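Local coordinates for ferredoxin (Thermus aquaticus, PDB 1H98), which transfers electrons in a wide variety of metabolic reactions, using one [3Fe-4S] and one [4Fe-4S] cluster, at residues C24-G29 and Y33-E38; I9-Q14 and C49-I54; V3-C8 and E58-Q63. All blocks are in the same frame, centred on the assembly; numbering follows the deposited sequence.

Contact 1: residues C24-G29 and Y33-E38. With SF4 (iron/sulfur cluster), chain B.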
ATOM      1  N   CYS A  24      -4.447   8.432   2.575  1.00 16.57           N
ATOM      2  CA  CYS A  24      -5.255   7.331   2.073  1.00 15.12           C
ATOM      3  C   CYS A  24      -4.686   5.944   2.394  1.00 13.19           C
ATOM      4  O   CYS A  24      -4.999   4.968   1.716  1.00 13.04           O
ATOM      5  CB  CYS A  24      -5.463   7.487   0.569  1.00 15.60           C
ATOM      6  SG  CYS A  24      -3.949   7.378  -0.397  1.00 16.52           S
ATOM      7  N   ILE A  25      -3.844   5.861   3.420  1.00 13.05           N
ATOM      8  CA  ILE A  25      -3.259   4.587   3.836  1.00 12.55           C
ATOM      9  C   ILE A  25      -3.931   4.242   5.162  1.00 14.09           C
ATOM     10  O   ILE A  25      -3.824   5.000   6.136  1.00 15.44           O
ATOM     11  CB  ILE A  25      -1.727   4.678   4.003  1.00 11.97           C
ATOM     12  CG1 ILE A  25      -1.082   5.071   2.667  1.00 12.18           C
ATOM     13  CG2 ILE A  25      -1.169   3.335   4.487  1.00 12.25           C
ATOM     14  CD1 ILE A  25       0.421   5.246   2.718  1.00 12.00           C
ATOM     15  N   TYR A  26      -4.622   3.106   5.192  1.00 12.39           N
ATOM     16  CA  TYR A  26      -5.383   2.692   6.364  1.00 13.03           C
ATOM     17  C   TYR A  26      -5.029   1.314   6.921  1.00 14.60           C
ATOM     18  O   TYR A  26      -4.524   0.444   6.207  1.00 13.45           O
ATOM     19  CB  TYR A  26      -6.878   2.702   6.026  1.00 12.69           C
ATOM     20  CG  TYR A  26      -7.389   3.982   5.403  1.00 15.42           C
ATOM     21  CD1 TYR A  26      -7.802   5.050   6.203  1.00 16.63           C
ATOM     22  CD2 TYR A  26      -7.490   4.118   4.012  1.00 14.14           C
ATOM     23  CE1 TYR A  26      -8.308   6.217   5.645  1.00 15.25           C
ATOM     24  CE2 TYR A  26      -7.998   5.281   3.443  1.00 14.79           C
ATOM     25  CZ  TYR A  26      -8.405   6.325   4.271  1.00 16.55           C
ATOM     26  OH  TYR A  26      -8.923   7.469   3.725  1.00 18.07           O
ATOM     27  N   ASP A  27      -5.360   1.111   8.195  1.00 15.38           N
ATOM     28  CA  ASP A  27      -5.109  -0.145   8.891  1.00 16.10           C
ATOM     29  C   ASP A  27      -6.085  -1.208   8.394  1.00 15.99           C
ATOM     30  O   ASP A  27      -7.296  -1.066   8.550  1.00 17.48           O
ATOM     31  CB  ASP A  27      -5.284   0.063  10.403  1.00 16.17           C
ATOM     32  CG  ASP A  27      -4.797  -1.119  11.230  1.00 20.08           C
ATOM     33  OD1 ASP A  27      -4.553  -2.211  10.680  1.00 21.71           O
ATOM     34  OD2 ASP A  27      -4.654  -0.953  12.454  1.00 25.38           O
ATOM     35  N   GLY A  28      -5.553  -2.284   7.823  1.00 16.17           N
ATOM     36  CA  GLY A  28      -6.397  -3.349   7.318  1.00 17.76           C
ATOM     37  C   GLY A  28      -6.305  -4.628   8.127  1.00 18.94           C
ATOM     38  O   GLY A  28      -6.689  -5.694   7.650  1.00 20.88           O
ATOM     39  N   GLY A  29      -5.785  -4.536   9.347  1.00 17.27           N
ATOM     40  CA  GLY A  29      -5.665  -5.715  10.185  1.00 18.05           C
ATOM     41  C   GLY A  29      -4.284  -6.330  10.115  1.00 19.23           C
ATOM     42  O   GLY A  29      -3.395  -5.939  10.870  1.00 21.59           O
ATOM     43  N   TYR A  33      -3.262  -0.732   4.027  1.00 11.65           N
ATOM     44  CA  TYR A  33      -3.605  -0.803   2.616  1.00 11.69           C
ATOM     45  C   TYR A  33      -3.790   0.600   2.086  1.00 12.03           C
ATOM     46  O   TYR A  33      -3.996   1.540   2.859  1.00 11.90           O
ATOM     47  CB  TYR A  33      -4.879  -1.631   2.407  1.00 12.00           C
ATOM     48  CG  TYR A  33      -6.130  -0.984   2.954  1.00 13.67           C
ATOM     49  CD1 TYR A  33      -6.917  -0.162   2.149  1.00 14.81           C
ATOM     50  CD2 TYR A  33      -6.522  -1.184   4.278  1.00 15.64           C
ATOM     51  CE1 TYR A  33      -8.058   0.447   2.646  1.00 17.08           C
ATOM     52  CE2 TYR A  33      -7.664  -0.580   4.785  1.00 16.94           C
ATOM     53  CZ  TYR A  33      -8.425   0.234   3.965  1.00 19.38           C
ATOM     54  OH  TYR A  33      -9.560   0.837   4.467  1.00 23.06           O
ATOM     55  N   ILE A  34      -3.682   0.738   0.770  1.00 11.68           N
ATOM     56  CA  ILE A  34      -3.842   2.021   0.101  1.00 10.94           C
ATOM     57  C   ILE A  34      -5.201   2.050  -0.588  1.00 12.58           C
ATOM     58  O   ILE A  34      -5.539   1.134  -1.348  1.00 13.15           O
ATOM     59  CB  ILE A  34      -2.711   2.248  -0.940  1.00 10.95           C
ATOM     60  CG1 ILE A  34      -1.382   2.515  -0.218  1.00 10.51           C
ATOM     61  CG2 ILE A  34      -3.057   3.408  -1.864  1.00 11.10           C
ATOM     62  CD1 ILE A  34      -0.162   2.517  -1.127  1.00 11.07           C
ATOM     63  N   HIS A  35      -6.008   3.066  -0.293  1.00 13.29           N
ATOM     64  CA  HIS A  35      -7.311   3.175  -0.932  1.00 14.64           C
ATOM     65  C   HIS A  35      -7.077   3.621  -2.382  1.00 15.10           C
ATOM     66  O   HIS A  35      -6.666   4.751  -2.634  1.00 15.43           O
ATOM     67  CB  HIS A  35      -8.201   4.165  -0.193  1.00 15.06           C
ATOM     68  CG  HIS A  35      -9.633   4.093  -0.607  1.00 17.36           C
ATOM     69  ND1 HIS A  35     -10.648   3.795   0.276  1.00 20.86           N
ATOM     70  CD2 HIS A  35     -10.220   4.253  -1.817  1.00 16.56           C
ATOM     71  CE1 HIS A  35     -11.801   3.774  -0.374  1.00 19.74           C
ATOM     72  NE2 HIS A  35     -11.567   4.049  -1.645  1.00 19.00           N
ATOM     73  N   PRO A  36      -7.412   2.754  -3.351  1.00 17.46           N
ATOM     74  CA  PRO A  36      -7.252   2.975  -4.794  1.00 20.48           C
ATOM     75  C   PRO A  36      -7.907   4.224  -5.358  1.00 21.00           C
ATOM     76  O   PRO A  36      -7.340   4.873  -6.237  1.00 23.02           O
ATOM     77  CB  PRO A  36      -7.872   1.718  -5.408  1.00 22.36           C
ATOM     78  CG  PRO A  36      -7.769   0.697  -4.315  1.00 24.53           C
ATOM     79  CD  PRO A  36      -8.131   1.495  -3.103  1.00 18.49           C
ATOM     80  N   GLU A  37      -9.104   4.535  -4.872  1.00 20.27           N
ATOM     81  CA  GLU A  37      -9.851   5.698  -5.345  1.00 24.23           C
ATOM     82  C   GLU A  37      -9.363   7.021  -4.758  1.00 23.32           C
ATOM     83  O   GLU A  37      -9.739   8.083  -5.241  1.00 25.91           O
ATOM     84  CB  GLU A  37     -11.350   5.535  -5.040  1.00 30.80           C
ATOM     85  CG  GLU A  37     -11.982   4.211  -5.493  1.00 44.10           C
ATOM     86  CD  GLU A  37     -12.104   4.067  -7.010  1.00 52.00           C
ATOM     87  OE1 GLU A  37     -12.887   4.827  -7.623  1.00 57.61           O
ATOM     88  OE2 GLU A  37     -11.439   3.174  -7.591  1.00 55.55           O
ATOM     89  N   GLU A  38      -8.561   6.959  -3.699  1.00 19.26           N
ATOM     90  CA  GLU A  38      -8.060   8.177  -3.063  1.00 18.01           C
ATOM     91  C   GLU A  38      -6.609   8.489  -3.424  1.00 16.95           C
ATOM     92  O   GLU A  38      -6.209   9.658  -3.476  1.00 17.89           O
ATOM     93  CB  GLU A  38      -8.206   8.089  -1.538  1.00 15.66           C
ATOM     94  CG  GLU A  38      -9.645   7.978  -1.062  1.00 16.46           C
ATOM     95  CD  GLU A  38      -9.775   7.855   0.453  1.00 18.89           C
ATOM     96  OE1 GLU A  38      -8.750   7.752   1.158  1.00 20.70           O
ATOM     97  OE2 GLU A  38     -10.923   7.863   0.943  1.00 21.80           O
TER
HETATM   98 FE1  SF4 B 107      -0.784   7.199  -3.055  1.00 16.83          FE
HETATM   99 FE2  SF4 B 107      -0.317   8.421  -0.603  1.00 17.29          FE
HETATM  100 FE3  SF4 B 107       1.566   6.702  -1.676  1.00 16.15          FE
HETATM  101 FE4  SF4 B 107       1.126   9.194  -2.780  1.00 23.94          FE
HETATM  102  S1  SF4 B 107       1.975   8.751  -0.664  1.00 22.27           S
HETATM  103  S2  SF4 B 107       1.354   7.134  -3.935  1.00 22.42           S
HETATM  104  S3  SF4 B 107      -1.146   9.429  -2.521  1.00 22.33           S
HETATM  105  S4  SF4 B 107      -0.602   6.145  -0.992  1.00 21.08           S
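Y26 and Y33 form an antiparallel hydrogen-bonded pair across the strands: Y26 N gives to Y33 O at 2.9 Å, and Y33 N to Y26 O. H35 N donates to C24 O in a nearly straight bond. The neighbouring pair, I25 with I34, is non-hydrogen-bonded, and I25 CA approaches Y33 O in a CA-H...O contact. G29 N donates to D27 OD1, an Asx turn.

The polar side-chain link is Y26 OH to E38 OE1, 2.6 Å, OE1 accepting on its syn lone pair; ring and carboxylate planes stand 65° apart. E38 CB also lies against C24 CB. Y33 lies on the same sheet face as Y26; its CG sits between the backbone N and the carbonyl carbon (chi1 68°), which brings the ring back over the partner strand, where CZ meets Y26 CB at 3.6 Å. The rings are oblique, their planes 37° apart.

Apolar contacts occupy the other face. I25 and I34 run side by side, CG1 to CG1 3.9 Å, and both reach S4 of the [4Fe-4S] cluster, I34 CD1 at 3.7 Å; I4 of strand 2-4 packs on both. This is a two-stranded beta hairpin whose isoleucine face lines the [4Fe-4S] pocket.

Contact 2: residues I9-Q14 and C49-I54. With F3S (Fe3-s4 cluster), chain C.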
ATOM      1  N   ILE A   9       2.951  -7.324   6.037  1.00 14.41           N
ATOM      2  CA  ILE A   9       2.385  -8.278   6.979  1.00 16.34           C
ATOM      3  C   ILE A   9       3.405  -8.655   8.045  1.00 17.74           C
ATOM      4  O   ILE A   9       4.523  -9.063   7.738  1.00 18.85           O
ATOM      5  CB  ILE A   9       1.885  -9.544   6.251  1.00 16.11           C
ATOM      6  CG1 ILE A   9       0.834  -9.160   5.207  1.00 14.57           C
ATOM      7  CG2 ILE A   9       1.292 -10.539   7.253  1.00 16.06           C
ATOM      8  CD1 ILE A   9       0.341 -10.329   4.378  1.00 14.91           C
ATOM      9  N   GLY A  10       3.013  -8.506   9.303  1.00 19.24           N
ATOM     10  CA  GLY A  10       3.907  -8.829  10.396  1.00 19.30           C
ATOM     11  C   GLY A  10       4.858  -7.695  10.715  1.00 20.79           C
ATOM     12  O   GLY A  10       5.675  -7.813  11.624  1.00 22.94           O
ATOM     13  N   VAL A  11       4.760  -6.591   9.977  1.00 17.46           N
ATOM     14  CA  VAL A  11       5.633  -5.447  10.204  1.00 16.16           C
ATOM     15  C   VAL A  11       4.832  -4.193  10.540  1.00 15.88           C
ATOM     16  O   VAL A  11       5.002  -3.622  11.611  1.00 16.20           O
ATOM     17  CB  VAL A  11       6.538  -5.180   8.981  1.00 16.60           C
ATOM     18  CG1 VAL A  11       7.421  -3.959   9.228  1.00 16.39           C
ATOM     19  CG2 VAL A  11       7.398  -6.406   8.701  1.00 17.26           C
ATOM     20  N   LYS A  12       3.960  -3.776   9.626  1.00 14.34           N
ATOM     21  CA  LYS A  12       3.121  -2.593   9.817  1.00 15.61           C
ATOM     22  C   LYS A  12       3.894  -1.425  10.429  1.00 17.37           C
ATOM     23  O   LYS A  12       3.450  -0.803  11.396  1.00 18.71           O
ATOM     24  CB  LYS A  12       1.899  -2.944  10.668  1.00 14.50           C
ATOM     25  CG  LYS A  12       1.006  -3.995  10.029  1.00 16.18           C
ATOM     26  CD  LYS A  12      -0.143  -4.418  10.932  1.00 19.15           C
ATOM     27  CE  LYS A  12      -1.105  -3.273  11.194  1.00 22.38           C
ATOM     28  NZ  LYS A  12      -2.258  -3.697  12.035  1.00 23.10           N
ATOM     29  N   ASP A  13       5.025  -1.101   9.810  1.00 17.80           N
ATOM     30  CA  ASP A  13       5.898  -0.029  10.273  1.00 17.32           C
ATOM     31  C   ASP A  13       5.216   1.330  10.379  1.00 17.75           C
ATOM     32  O   ASP A  13       5.524   2.109  11.277  1.00 20.93           O
ATOM     33  CB  ASP A  13       7.123   0.072   9.366  1.00 18.32           C
ATOM     34  CG  ASP A  13       8.047   1.193   9.771  1.00 20.64           C
ATOM     35  OD1 ASP A  13       8.907   0.981  10.652  1.00 22.67           O
ATOM     36  OD2 ASP A  13       7.904   2.292   9.212  1.00 20.29           O
ATOM     37  N   GLN A  14       4.361   1.640   9.408  1.00 17.30           N
ATOM     38  CA  GLN A  14       3.601   2.890   9.358  1.00 15.37           C
ATOM     39  C   GLN A  14       4.319   4.179   8.963  1.00 14.83           C
ATOM     40  O   GLN A  14       3.700   5.243   8.955  1.00 16.57           O
ATOM     41  CB  GLN A  14       2.790   3.086  10.644  1.00 17.24           C
ATOM     42  CG  GLN A  14       1.739   2.005  10.852  1.00 18.49           C
ATOM     43  CD  GLN A  14       1.176   1.985  12.262  1.00 21.22           C
ATOM     44  OE1 GLN A  14       0.497   2.919  12.685  1.00 23.38           O
ATOM     45  NE2 GLN A  14       1.442   0.907  12.992  1.00 22.37           N
ATOM     46  N   CYS A  49       8.781   3.167   3.173  1.00 13.06           N
ATOM     47  CA  CYS A  49       8.624   1.836   3.736  1.00 13.03           C
ATOM     48  C   CYS A  49       9.959   1.112   3.882  1.00 15.73           C
ATOM     49  O   CYS A  49      10.599   0.767   2.887  1.00 15.63           O
ATOM     50  CB  CYS A  49       7.657   0.996   2.910  1.00 12.77           C
ATOM     51  SG  CYS A  49       7.448  -0.666   3.596  1.00 13.66           S
ATOM     52  N   PRO A  50      10.356   0.793   5.132  1.00 16.27           N
ATOM     53  CA  PRO A  50      11.620   0.104   5.408  1.00 16.85           C
ATOM     54  C   PRO A  50      11.732  -1.310   4.841  1.00 18.06           C
ATOM     55  O   PRO A  50      12.841  -1.825   4.670  1.00 19.61           O
ATOM     56  CB  PRO A  50      11.688   0.121   6.935  1.00 16.75           C
ATOM     57  CG  PRO A  50      10.268   0.056   7.329  1.00 18.41           C
ATOM     58  CD  PRO A  50       9.616   1.033   6.382  1.00 16.59           C
ATOM     59  N   VAL A  51      10.593  -1.932   4.544  1.00 16.24           N
ATOM     60  CA  VAL A  51      10.597  -3.286   4.000  1.00 14.03           C
ATOM     61  C   VAL A  51      10.227  -3.371   2.512  1.00 14.38           C
ATOM     62  O   VAL A  51       9.928  -4.453   2.002  1.00 15.61           O
ATOM     63  CB  VAL A  51       9.722  -4.256   4.846  1.00 15.98           C
ATOM     64  CG1 VAL A  51      10.374  -4.501   6.200  1.00 16.08           C
ATOM     65  CG2 VAL A  51       8.311  -3.700   5.028  1.00 15.29           C
ATOM     66  N   ASN A  52      10.252  -2.233   1.819  1.00 14.06           N
ATOM     67  CA  ASN A  52       9.953  -2.190   0.379  1.00 13.48           C
ATOM     68  C   ASN A  52       8.629  -2.862   0.015  1.00 13.43           C
ATOM     69  O   ASN A  52       8.526  -3.556  -0.993  1.00 15.63           O
ATOM     70  CB  ASN A  52      11.092  -2.858  -0.403  1.00 13.59           C
ATOM     71  CG  ASN A  52      12.443  -2.255  -0.087  1.00 16.60           C
ATOM     72  OD1 ASN A  52      12.617  -1.046  -0.167  1.00 19.22           O
ATOM     73  ND2 ASN A  52      13.402  -3.093   0.293  1.00 16.20           N
ATOM     74  N   ALA A  53       7.599  -2.621   0.811  1.00 11.79           N
ATOM     75  CA  ALA A  53       6.308  -3.243   0.556  1.00 12.37           C
ATOM     76  C   ALA A  53       5.434  -2.546  -0.478  1.00 12.25           C
ATOM     77  O   ALA A  53       4.520  -3.157  -1.019  1.00 12.39           O
ATOM     78  CB  ALA A  53       5.532  -3.376   1.871  1.00 11.34           C
ATOM     79  N   ILE A  54       5.732  -1.286  -0.774  1.00 13.26           N
ATOM     80  CA  ILE A  54       4.903  -0.498  -1.680  1.00 12.40           C
ATOM     81  C   ILE A  54       5.389  -0.397  -3.122  1.00 12.78           C
ATOM     82  O   ILE A  54       6.542  -0.045  -3.376  1.00 12.57           O
ATOM     83  CB  ILE A  54       4.681   0.914  -1.098  1.00 11.67           C
ATOM     84  CG1 ILE A  54       4.199   0.798   0.354  1.00 11.80           C
ATOM     85  CG2 ILE A  54       3.652   1.665  -1.920  1.00 12.52           C
ATOM     86  CD1 ILE A  54       4.047   2.114   1.070  1.00 13.84           C
TER
HETATM   87 FE1  F3S C 108       3.608   1.275   5.582  1.00 15.57          FE
HETATM   88 FE3  F3S C 108       3.370  -1.485   5.971  1.00 14.65          FE
HETATM   89 FE4  F3S C 108       5.743  -0.372   5.074  1.00 16.02          FE
HETATM   90  S1  F3S C 108       2.536   0.185   7.319  1.00 20.88           S
HETATM   91  S2  F3S C 108       5.790   1.674   6.151  1.00 22.18           S
HETATM   92  S3  F3S C 108       3.703  -0.363   3.935  1.00 20.81           S
HETATM   93  S4  F3S C 108       5.495  -2.009   6.668  1.00 21.17           S
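Neither segment is regular helix or strand where V11 and D13 meet V51 and P50: the backbones stay apart, with V11 CA 8.2 Å from V51 CA, no hydrogen bond joins them, and C49 to N52 forms a type I beta turn.

Two side-chain pairs close the distance. The carboxylate of D13 crosses the ring of P50, CG to CG 3.5 Å, with OD2 beside P50 CD; the contact is van der Waals, and the polar end of D13 is engaged through OD2 with S15 OG. With chi1 at 178°, D13 CG is anti to its own N, and this places the carboxylate against the proline ring. V11 CG1 meets V51 CG1 more loosely, at 4.3 Å. An alanine in place of D13 would remove the carboxylate and is likely to leave S15 OG without this partner and open a gap beside P50 CG.

Both segments also border the [3Fe-4S] cluster. C49 SG binds FE4 at 2.3 Å and accepts a bond from A53 N (3.4 Å, 167°), together with a weak one from V51 N. On the cluster's S4, V51 CG2 and V11 CG1 converge from the two segments, while D13 N comes to 3.3 Å of the same sulfur and Q14 N to 3.1 Å of S1. I54 CG1 touches S3. K12 points away from the 49-54 segment, and its NZ makes a salt bridge with D27 and a hydrogen bond to G29 O.

The chemistry thus lies mainly between each segment and the cluster. Backbone N-H groups gathered near the cysteine sulfur and the cluster sulfides would be expected to ease their negative charge, while the valine methyls and the proline give the cluster an apolar border at this surface contact.

Contact 3: residues V3-C8 and E58-Q63. Unlike the reference sequence in segment 3-8: E6 (reference Gln). With F3S (Fe3-s4 cluster), chain C.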
ATOM      1  N   VAL A   3       0.157   0.131  -4.370  1.00 12.02           N
ATOM      2  CA  VAL A   3      -0.357  -1.024  -3.647  1.00 11.91           C
ATOM      3  C   VAL A   3       0.606  -1.512  -2.569  1.00 12.01           C
ATOM      4  O   VAL A   3       1.807  -1.588  -2.808  1.00 13.18           O
ATOM      5  CB  VAL A   3      -0.614  -2.194  -4.652  1.00 11.28           C
ATOM      6  CG1 VAL A   3      -1.154  -3.425  -3.936  1.00 13.14           C
ATOM      7  CG2 VAL A   3      -1.587  -1.747  -5.759  1.00 13.27           C
ATOM      8  N   ILE A   4       0.084  -1.812  -1.379  1.00 11.62           N
ATOM      9  CA  ILE A   4       0.920  -2.329  -0.296  1.00 12.47           C
ATOM     10  C   ILE A   4       0.903  -3.851  -0.421  1.00 13.20           C
ATOM     11  O   ILE A   4      -0.162  -4.485  -0.369  1.00 12.93           O
ATOM     12  CB  ILE A   4       0.414  -1.893   1.113  1.00 12.31           C
ATOM     13  CG1 ILE A   4       0.571  -0.375   1.277  1.00 12.32           C
ATOM     14  CG2 ILE A   4       1.181  -2.642   2.199  1.00 10.20           C
ATOM     15  CD1 ILE A   4       0.099   0.168   2.610  1.00  9.40           C
ATOM     16  N   CYS A   5       2.079  -4.430  -0.617  1.00 12.09           N
ATOM     17  CA  CYS A   5       2.192  -5.866  -0.797  1.00 12.87           C
ATOM     18  C   CYS A   5       2.600  -6.653   0.447  1.00 14.70           C
ATOM     19  O   CYS A   5       2.659  -6.116   1.557  1.00 15.36           O
ATOM     20  CB  CYS A   5       3.107  -6.163  -1.990  1.00 12.97           C
ATOM     21  SG  CYS A   5       2.540  -5.377  -3.536  1.00 15.07           S
ATOM     22  N   GLU A   6       2.920  -7.925   0.231  1.00 14.32           N
ATOM     23  CA  GLU A   6       3.289  -8.868   1.281  1.00 15.75           C
ATOM     24  C   GLU A   6       4.212  -8.473   2.440  1.00 14.78           C
ATOM     25  O   GLU A   6       3.897  -8.758   3.595  1.00 15.54           O
ATOM     26  CB  GLU A   6       3.813 -10.146   0.632  1.00 18.07           C
ATOM     27  CG  GLU A   6       4.050 -11.278   1.602  1.00 24.90           C
ATOM     28  CD  GLU A   6       4.133 -12.611   0.899  1.00 32.23           C
ATOM     29  OE1 GLU A   6       3.107 -13.043   0.312  1.00 35.06           O
ATOM     30  OE2 GLU A   6       5.223 -13.222   0.936  1.00 36.24           O
ATOM     31  N   PRO A   7       5.346  -7.805   2.161  1.00 13.15           N
ATOM     32  CA  PRO A   7       6.272  -7.416   3.235  1.00 14.50           C
ATOM     33  C   PRO A   7       5.693  -6.662   4.444  1.00 14.69           C
ATOM     34  O   PRO A   7       6.272  -6.695   5.533  1.00 14.71           O
ATOM     35  CB  PRO A   7       7.317  -6.580   2.490  1.00 15.02           C
ATOM     36  CG  PRO A   7       7.324  -7.194   1.133  1.00 11.86           C
ATOM     37  CD  PRO A   7       5.856  -7.351   0.857  1.00 11.23           C
ATOM     38  N   CYS A   8       4.565  -5.984   4.251  1.00 14.54           N
ATOM     39  CA  CYS A   8       3.927  -5.219   5.324  1.00 15.25           C
ATOM     40  C   CYS A   8       3.379  -6.125   6.421  1.00 15.20           C
ATOM     41  O   CYS A   8       3.351  -5.738   7.591  1.00 15.95           O
ATOM     42  CB  CYS A   8       2.784  -4.351   4.768  1.00 13.09           C
ATOM     43  SG  CYS A   8       2.007  -3.222   5.973  1.00 12.80           S
ATOM     44  N   GLU A  58       1.299  -0.794 -11.625  1.00 18.52           N
ATOM     45  CA  GLU A  58       1.883  -1.286 -12.871  1.00 22.10           C
ATOM     46  C   GLU A  58       3.173  -2.069 -12.636  1.00 22.34           C
ATOM     47  O   GLU A  58       3.565  -2.882 -13.470  1.00 22.81           O
ATOM     48  CB  GLU A  58       2.192  -0.118 -13.819  1.00 24.21           C
ATOM     49  CG  GLU A  58       1.183   1.032 -13.805  1.00 33.59           C
ATOM     50  CD  GLU A  58       1.397   2.006 -12.648  1.00 36.17           C
ATOM     51  OE1 GLU A  58       0.607   1.964 -11.682  1.00 36.56           O
ATOM     52  OE2 GLU A  58       2.356   2.811 -12.705  1.00 40.54           O
ATOM     53  N   ASP A  59       3.811  -1.842 -11.491  1.00 19.33           N
ATOM     54  CA  ASP A  59       5.073  -2.490 -11.177  1.00 18.77           C
ATOM     55  C   ASP A  59       5.003  -3.563 -10.099  1.00 18.18           C
ATOM     56  O   ASP A  59       6.037  -4.076  -9.665  1.00 18.51           O
ATOM     57  CB  ASP A  59       6.112  -1.433 -10.793  1.00 24.24           C
ATOM     58  CG  ASP A  59       6.361  -0.415 -11.908  1.00 30.01           C
ATOM     59  OD1 ASP A  59       6.549  -0.826 -13.077  1.00 32.80           O
ATOM     60  OD2 ASP A  59       6.377   0.801 -11.608  1.00 32.82           O
ATOM     61  N   VAL A  60       3.797  -3.904  -9.657  1.00 18.44           N
ATOM     62  CA  VAL A  60       3.637  -4.935  -8.633  1.00 18.91           C
ATOM     63  C   VAL A  60       4.230  -6.252  -9.151  1.00 20.46           C
ATOM     64  O   VAL A  60       3.886  -6.703 -10.252  1.00 19.52           O
ATOM     65  CB  VAL A  60       2.147  -5.145  -8.268  1.00 17.39           C
ATOM     66  CG1 VAL A  60       1.984  -6.377  -7.384  1.00 15.07           C
ATOM     67  CG2 VAL A  60       1.605  -3.908  -7.557  1.00 13.35           C
ATOM     68  N   PRO A  61       5.157  -6.865  -8.382  1.00 19.26           N
ATOM     69  CA  PRO A  61       5.793  -8.131  -8.774  1.00 19.98           C
ATOM     70  C   PRO A  61       4.757  -9.190  -9.126  1.00 19.46           C
ATOM     71  O   PRO A  61       3.751  -9.338  -8.430  1.00 19.65           O
ATOM     72  CB  PRO A  61       6.588  -8.518  -7.522  1.00 19.79           C
ATOM     73  CG  PRO A  61       6.969  -7.196  -6.956  1.00 19.73           C
ATOM     74  CD  PRO A  61       5.674  -6.411  -7.080  1.00 17.82           C
ATOM     75  N   GLU A  62       5.031  -9.945 -10.186  1.00 21.74           N
ATOM     76  CA  GLU A  62       4.136 -10.988 -10.678  1.00 21.44           C
ATOM     77  C   GLU A  62       3.642 -11.900  -9.564  1.00 19.79           C
ATOM     78  O   GLU A  62       2.474 -12.274  -9.525  1.00 20.40           O
ATOM     79  CB  GLU A  62       4.846 -11.816 -11.752  1.00 25.22           C
ATOM     80  CG  GLU A  62       3.909 -12.488 -12.749  1.00 30.53           C
ATOM     81  N   GLN A  63       4.519 -12.189  -8.615  1.00 18.77           N
ATOM     82  CA  GLN A  63       4.190 -13.064  -7.501  1.00 18.31           C
ATOM     83  C   GLN A  63       3.250 -12.428  -6.480  1.00 17.86           C
ATOM     84  O   GLN A  63       2.579 -13.130  -5.722  1.00 19.39           O
ATOM     85  CB  GLN A  63       5.471 -13.524  -6.810  1.00 22.44           C
ATOM     86  CG  GLN A  63       6.448 -14.271  -7.724  1.00 27.70           C
ATOM     87  CD  GLN A  63       7.228 -13.361  -8.669  1.00 28.07           C
ATOM     88  OE1 GLN A  63       7.226 -12.133  -8.527  1.00 27.29           O
ATOM     89  NE2 GLN A  63       7.916 -13.965  -9.626  1.00 30.13           N
TER
HETATM   90 FE1  F3S C 108       3.608   1.275   5.582  1.00 15.57          FE
HETATM   91 FE3  F3S C 108       3.370  -1.485   5.971  1.00 14.65          FE
HETATM   92 FE4  F3S C 108       5.743  -0.372   5.074  1.00 16.02          FE
HETATM   93  S1  F3S C 108       2.536   0.185   7.319  1.00 20.88           S
HETATM   94  S2  F3S C 108       5.790   1.674   6.151  1.00 22.18           S
HETATM   95  S3  F3S C 108       3.703  -0.363   3.935  1.00 20.81           S
HETATM   96  S4  F3S C 108       5.495  -2.009   6.668  1.00 21.17           S
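V60 holds its CG1 anti to the backbone N (chi1 170°), which sets its two methyls against different partners, and C5 swings SG beside its own N (chi1 -57°), anti to the carbonyl carbon, to meet one of them. The measured approaches are equal: C5 SG to V60 CG1 is 4.0 Å, and V3 CB to V60 CG2 is 4.0 Å. One valine side chain therefore touches two residues that lie two apart on the 3-8 segment, both of which direct their side chains toward it. The intervening I4 points away, its CG2 3.8 Å from S3 of the [3Fe-4S] cluster.

The interaction is purely apolar. No hydrogen bond crosses between the segments, and the CA atoms of V3 and V60 remain 7.5 Å apart, a spacing bridged by the side chains. All three touching residues are buried. Y55 of strand 54-56 contacts both C5 and V60, while I68 and N71 of helix 66-74 lie against V3.

After C5 the chain enters a 3-10 segment, 6-8, at whose end C8 SG binds FE3 at 2.2 Å. Strand 2-4 pairs antiparallel with strand 54-56, through V3 and Y55. The loop between strand 54-56 and helix 66-74 thus lays V60 on one side of strand 2-4, and I4 faces the cluster from the other: the ferredoxin core with a C-terminal extension folded back over its terminal strand pair.

Contact 3 is a buried apolar contact, contact 1 is partly buried, and contact 2 lies at the surface. Backbone hydrogen bonds knit the two segments only in contact 1; in the other two, only side chains touch directly across the segments, and in contact 2 both segments also meet at the [3Fe-4S] cluster. Contacts 2 and 3 border this same cluster, each supplying a cysteine ligand, and are tied by the bond from C5 N to A53 O (2.8 Å) and by A53 CB on P7 CB. Contact 1 borders the [4Fe-4S] cluster without giving it a ligand and touches contact 2 where I34 CD1 packs on I54 CG2. Along the chain, contact 1 nests within contact 2, and that within contact 3.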